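PDB 3QO6: protease Do-like 1, chloroplastic from Arabidopsis thaliana, which is a chloroplast serine protease of the HtrA (Deg) family, required at high temperature and possibly involved in degrading damaged proteins. Local coordinates for residues 36-41 with 75-80; 92-97 with 104-109. All blocks are in the same frame, centred on the assembly; numbering follows the deposited sequence.

Contact 1 (36-41 with 75-80); sequences LAVRQD and GASDLR
Leu-36 lays its isobutyl group across the aliphatic part of Arg-80: CD2 of Leu-36 sits 3.7 Å from CD of Arg-80, while CD1 faces CG of the same arginine at 4.1 Å. With CG of Leu-36 beside its own backbone N and anti to the carbonyl carbon (chi1 -66°), both methyls are carried to the arginine. Arg-80 bends at chi3 (52°), and its guanidinium group goes on to a salt bridge with Asp-90. Putting an alanine in place of Leu-36 would probably uncover the Arg-80 methylenes, leaving them without their packing partner on this strand. In the backbone, Leu-36 N donates to Asp-78 O at 3.0 Å, within an antiparallel hydrogen-bonded pair. This pairing closes the six-stranded N-terminal barrel of the chymotrypsin-like protease domain, joining the first strand, 30-40, to strand 78-82; Arg-80 and Thr-34 continue the backbone bonding. Next to this pair, Ser-77 brings OG to within 2.8 Å of Leu-36 O. Glu-49 OE1 is a second partner of this hydroxyl, so which acceptor takes its proton stays open. One methyl of Val-38, CG2, rests against the serine, 3.7 Å from Ser-77 CB. Farther along the same strand, Arg-39 NH1 folds back to Val-38 O at 2.8 Å, approaching from above the carbonyl plane although the oxygen lies in the plane of the guanidinium.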
loop_
_atom_site.group_PDB
_atom_site.type_symbol
_atom_site.label_atom_id
_atom_site.label_comp_id
_atom_site.label_asym_id
_atom_site.label_seq_id
_atom_site.Cartn_x
_atom_site.Cartn_y
_atom_site.Cartn_z
ATOM N N LEU B 36 13.880 -11.442 25.758
ATOM C CA LEU B 36 15.003 -10.577 25.337
ATOM C C LEU B 36 15.798 -11.121 24.152
ATOM O O LEU B 36 16.241 -12.269 24.171
ATOM C CB LEU B 36 15.984 -10.347 26.489
ATOM C CG LEU B 36 15.518 -9.554 27.705
ATOM C CD1 LEU B 36 14.183 -10.101 28.204
ATOM C CD2 LEU B 36 16.605 -9.643 28.794
ATOM N N ALA B 37 15.983 -10.304 23.117
ATOM C CA ALA B 37 16.751 -10.744 21.950
ATOM C C ALA B 37 18.094 -10.019 21.895
ATOM O O ALA B 37 18.282 -8.942 22.482
ATOM C CB ALA B 37 15.970 -10.515 20.657
ATOM N N VAL B 38 19.028 -10.626 21.182
ATOM C CA VAL B 38 20.359 -10.070 21.069
ATOM C C VAL B 38 20.455 -8.989 20.007
ATOM O O VAL B 38 20.051 -9.185 18.863
ATOM C CB VAL B 38 21.387 -11.180 20.753
ATOM C CG1 VAL B 38 22.756 -10.576 20.575
ATOM C CG2 VAL B 38 21.409 -12.215 21.874
ATOM N N ARG B 39 20.991 -7.841 20.401
ATOM C CA ARG B 39 21.173 -6.726 19.484
ATOM C C ARG B 39 22.592 -6.172 19.667
ATOM O O ARG B 39 23.187 -6.298 20.735
ATOM C CB ARG B 39 20.117 -5.649 19.753
ATOM C CG ARG B 39 18.674 -6.091 19.443
ATOM C CD ARG B 39 18.420 -6.249 17.934
ATOM N NE ARG B 39 17.039 -6.633 17.619
ATOM C CZ ARG B 39 16.560 -7.879 17.668
ATOM N NH1 ARG B 39 17.347 -8.884 18.023
ATOM N NH2 ARG B 39 15.289 -8.128 17.356
ATOM N N GLN B 40 23.137 -5.567 18.619
ATOM C CA GLN B 40 24.486 -5.025 18.682
ATOM C C GLN B 40 24.600 -3.578 19.104
ATOM O O GLN B 40 23.688 -2.781 18.906
ATOM C CB GLN B 40 25.181 -5.162 17.335
ATOM C CG GLN B 40 26.008 -6.406 17.178
ATOM C CD GLN B 40 27.314 -6.115 16.469
ATOM O OE1 GLN B 40 27.342 -5.392 15.468
ATOM N NE2 GLN B 40 28.406 -6.677 16.982
ATOM N N ASP B 41 25.745 -3.249 19.692
ATOM C CA ASP B 41 26.037 -1.884 20.106
ATOM C C ASP B 41 26.608 -1.264 18.828
ATOM O O ASP B 41 27.564 -1.787 18.245
ATOM C CB ASP B 41 27.091 -1.882 21.220
ATOM C CG ASP B 41 27.286 -0.508 21.854
ATOM O OD1 ASP B 41 27.515 0.483 21.124
ATOM O OD2 ASP B 41 27.221 -0.424 23.096
ATOM N N GLY B 75 12.192 -18.610 20.412
ATOM C CA GLY B 75 13.289 -17.715 20.045
ATOM C C GLY B 75 13.930 -16.746 21.032
ATOM O O GLY B 75 14.584 -15.798 20.611
ATOM N N ALA B 76 13.777 -16.963 22.332
ATOM C CA ALA B 76 14.375 -16.048 23.305
ATOM C C ALA B 76 15.803 -16.407 23.760
ATOM O O ALA B 76 16.011 -17.421 24.454
ATOM C CB ALA B 76 13.474 -15.938 24.518
ATOM N N SER B 77 16.787 -15.581 23.392
ATOM C CA SER B 77 18.142 -15.865 23.839
ATOM C C SER B 77 18.091 -15.943 25.374
ATOM O O SER B 77 18.815 -16.719 25.996
ATOM C CB SER B 77 19.127 -14.795 23.338
ATOM O OG SER B 77 18.743 -13.497 23.704
ATOM N N ASP B 78 17.198 -15.167 25.977
ATOM C CA ASP B 78 17.016 -15.171 27.425
ATOM C C ASP B 78 15.597 -14.699 27.703
ATOM O O ASP B 78 15.028 -13.933 26.921
ATOM C CB ASP B 78 18.009 -14.227 28.120
ATOM C CG ASP B 78 17.892 -14.261 29.653
ATOM O OD1 ASP B 78 18.487 -13.373 30.307
ATOM O OD2 ASP B 78 17.220 -15.168 30.205
ATOM N N LEU B 79 15.018 -15.173 28.803
ATOM C CA LEU B 79 13.678 -14.782 29.178
ATOM C C LEU B 79 13.641 -14.590 30.656
ATOM O O LEU B 79 14.304 -15.306 31.399
ATOM C CB LEU B 79 12.640 -15.811 28.710
ATOM C CG LEU B 79 12.956 -17.298 28.746
ATOM C CD1 LEU B 79 12.619 -17.847 30.128
ATOM C CD2 LEU B 79 12.166 -18.030 27.665
ATOM N N ARG B 80 12.877 -13.583 31.066
ATOM C CA ARG B 80 12.737 -13.217 32.468
ATOM C C ARG B 80 11.268 -13.074 32.836
ATOM O O ARG B 80 10.486 -12.496 32.077
ATOM C CB ARG B 80 13.430 -11.872 32.708
ATOM C CG ARG B 80 14.731 -11.680 31.923
ATOM C CD ARG B 80 15.425 -10.333 32.224
ATOM N NE ARG B 80 15.638 -10.077 33.658
ATOM C CZ ARG B 80 16.045 -10.989 34.544
ATOM N NH1 ARG B 80 16.282 -12.239 34.152
ATOM N NH2 ARG B 80 16.228 -10.653 35.822
#

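Contact 2 (92-97 with 104-109); sequences KVVGFD and VLRIDA
Val-94 pushes its CG2 methyl against CB of Arg-106, 3.4 Å away, at a classic beta bulge in the hairpin of strands 88-97 and 102-107. Val-94 and Gly-95 together face the single residue Val-104. Gly-95 N reaches Val-104 O through a weak bond, whereas Val-104 N returns a nearly straight one to Gly-95 O at 2.9 Å (178° at the hydrogen). At the bulge the CB of Val-94 points toward the partner strand. Its CG1 is anti to the backbone N (chi1 173°), which places CG2 beside that N and over the start of Arg-106, while CB packs 4.0 Å from CG1 of Val-104. Gly-95 takes backbone angles at which a beta carbon would collide with the carbonyl oxygen of Val-94. Before the bulge, Lys-92 and Arg-106 form a hydrogen-bonded pair, with both donors in the carbonyl planes. Their side chains leave on the same face, but their charged ends diverge from the hairpin: the lysine bends at chi2, the arginine runs extended from CG to NE. NZ of Lys-92 and NH1 of Arg-106 remain 6.4 Å apart. Val-104 is covered by Val-221 and Leu-224 of helix 214-227. On the face shared by Val-93 and Leu-105, the leucine has an unusual chi1 of -100°, and its end swings back toward the neighbouring strand, bringing CD1 of Leu-105 within 4.0 Å of Val-93 CA.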
loop_
_atom_site.group_PDB
_atom_site.type_symbol
_atom_site.label_atom_id
_atom_site.label_comp_id
_atom_site.label_asym_id
_atom_site.label_seq_id
_atom_site.Cartn_x
_atom_site.Cartn_y
_atom_site.Cartn_z
ATOM N N LYS B 92 14.311 -20.589 33.470
ATOM C CA LYS B 92 14.817 -21.719 32.711
ATOM C C LYS B 92 13.640 -22.419 32.033
ATOM O O LYS B 92 12.580 -22.604 32.634
ATOM C CB LYS B 92 15.541 -22.692 33.648
ATOM C CG LYS B 92 16.106 -23.950 32.972
ATOM C CD LYS B 92 15.803 -25.223 33.790
ATOM C CE LYS B 92 16.101 -26.494 32.987
ATOM N NZ LYS B 92 15.355 -27.670 33.539
ATOM N N VAL B 93 13.831 -22.801 30.779
ATOM C CA VAL B 93 12.791 -23.485 30.039
ATOM C C VAL B 93 12.674 -24.960 30.425
ATOM O O VAL B 93 13.417 -25.796 29.929
ATOM C CB VAL B 93 13.065 -23.395 28.535
ATOM C CG1 VAL B 93 12.002 -24.122 27.761
ATOM C CG2 VAL B 93 13.110 -21.952 28.118
ATOM N N VAL B 94 11.745 -25.292 31.310
ATOM C CA VAL B 94 11.562 -26.690 31.703
ATOM C C VAL B 94 11.219 -27.605 30.518
ATOM O O VAL B 94 11.687 -28.738 30.450
ATOM C CB VAL B 94 10.427 -26.834 32.743
ATOM C CG1 VAL B 94 10.135 -28.303 33.005
ATOM C CG2 VAL B 94 10.784 -26.082 34.028
ATOM N N GLY B 95 10.391 -27.118 29.595
ATOM C CA GLY B 95 9.979 -27.932 28.455
ATOM C C GLY B 95 8.747 -27.386 27.739
ATOM O O GLY B 95 8.164 -26.388 28.161
ATOM N N PHE B 96 8.318 -28.042 26.669
ATOM C CA PHE B 96 7.183 -27.523 25.936
ATOM C C PHE B 96 6.543 -28.423 24.868
ATOM O O PHE B 96 7.187 -29.286 24.274
ATOM C CB PHE B 96 7.604 -26.203 25.305
ATOM C CG PHE B 96 8.686 -26.342 24.272
ATOM C CD1 PHE B 96 8.390 -26.804 22.985
ATOM C CD2 PHE B 96 10.017 -26.035 24.586
ATOM C CE1 PHE B 96 9.415 -26.964 22.014
ATOM C CE2 PHE B 96 11.046 -26.190 23.626
ATOM C CZ PHE B 96 10.745 -26.655 22.347
ATOM N N ASP B 97 5.258 -28.183 24.612
ATOM C CA ASP B 97 4.492 -28.939 23.626
ATOM C C ASP B 97 4.044 -27.994 22.524
ATOM O O ASP B 97 3.141 -27.206 22.742
ATOM C CB ASP B 97 3.256 -29.521 24.285
ATOM C CG ASP B 97 2.538 -30.484 23.397
ATOM O OD1 ASP B 97 2.691 -30.404 22.157
ATOM O OD2 ASP B 97 1.811 -31.325 23.943
ATOM N N VAL B 104 6.390 -24.764 29.771
ATOM C CA VAL B 104 6.617 -24.612 31.205
ATOM C C VAL B 104 7.973 -24.005 31.518
ATOM O O VAL B 104 8.977 -24.357 30.922
ATOM C CB VAL B 104 6.508 -25.924 31.970
ATOM C CG1 VAL B 104 6.654 -25.625 33.444
ATOM C CG2 VAL B 104 5.173 -26.590 31.698
ATOM N N LEU B 105 7.984 -23.086 32.465
ATOM C CA LEU B 105 9.199 -22.410 32.863
ATOM C C LEU B 105 9.441 -22.673 34.331
ATOM O O LEU B 105 8.539 -23.130 35.053
ATOM C CB LEU B 105 9.045 -20.911 32.653
ATOM C CG LEU B 105 9.617 -20.197 31.428
ATOM C CD1 LEU B 105 9.587 -21.037 30.170
ATOM C CD2 LEU B 105 8.823 -18.917 31.251
ATOM N N ARG B 106 10.668 -22.403 34.768
ATOM C CA ARG B 106 11.023 -22.559 36.171
ATOM C C ARG B 106 11.867 -21.372 36.556
ATOM O O ARG B 106 12.695 -20.887 35.770
ATOM C CB ARG B 106 11.820 -23.838 36.428
ATOM C CG ARG B 106 11.777 -24.301 37.890
ATOM C CD ARG B 106 12.926 -25.266 38.263
ATOM N NE ARG B 106 12.779 -25.771 39.636
ATOM C CZ ARG B 106 12.331 -26.990 39.957
ATOM N NH1 ARG B 106 11.993 -27.859 39.003
ATOM N NH2 ARG B 106 12.189 -27.336 41.235
ATOM N N ILE B 107 11.621 -20.875 37.758
ATOM C CA ILE B 107 12.378 -19.761 38.284
ATOM C C ILE B 107 12.740 -20.084 39.725
ATOM O O ILE B 107 12.076 -20.890 40.391
ATOM C CB ILE B 107 11.602 -18.404 38.232
ATOM C CG1 ILE B 107 10.328 -18.476 39.067
ATOM C CG2 ILE B 107 11.311 -18.026 36.795
ATOM C CD1 ILE B 107 9.700 -17.119 39.324
ATOM N N ASP B 108 13.818 -19.451 40.179
ATOM C CA ASP B 108 14.359 -19.604 41.526
ATOM C C ASP B 108 13.753 -18.495 42.374
ATOM O O ASP B 108 14.324 -17.405 42.464
ATOM C CB ASP B 108 15.882 -19.438 41.467
ATOM C CG ASP B 108 16.555 -19.658 42.805
ATOM O OD1 ASP B 108 17.733 -19.261 42.939
ATOM O OD2 ASP B 108 15.916 -20.233 43.718
ATOM N N ALA B 109 12.607 -18.755 42.995
ATOM C CA ALA B 109 11.969 -17.711 43.793
ATOM C C ALA B 109 11.467 -18.196 45.139
ATOM O O ALA B 109 11.094 -19.360 45.286
ATOM C CB ALA B 109 10.808 -17.084 43.008
#

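Contacts 1 and 2 belong to the same six-stranded barrel, their centres about 17 Å apart and on the same side of the chain's centre. Contact 1 joins strands distant in sequence and lies at the surface, where its small apolar patch is bordered by charged and hydroxyl groups. Contact 2 is local, a partly buried hairpin flanked in the sheet by strand 65-69, with helix 214-227 packed on Val-104; it relies more on backbone bonding and branched aliphatic side chains, with Lys-92 and Arg-106 reaching out on the exposed side. Strands 78-82 and 88-97 are neighbours, and Leu-79 bridges the two contacts: its CD1 lies 4.0 Å from CG of Leu-105, inside the barrel, and its other methyl meets Val-93.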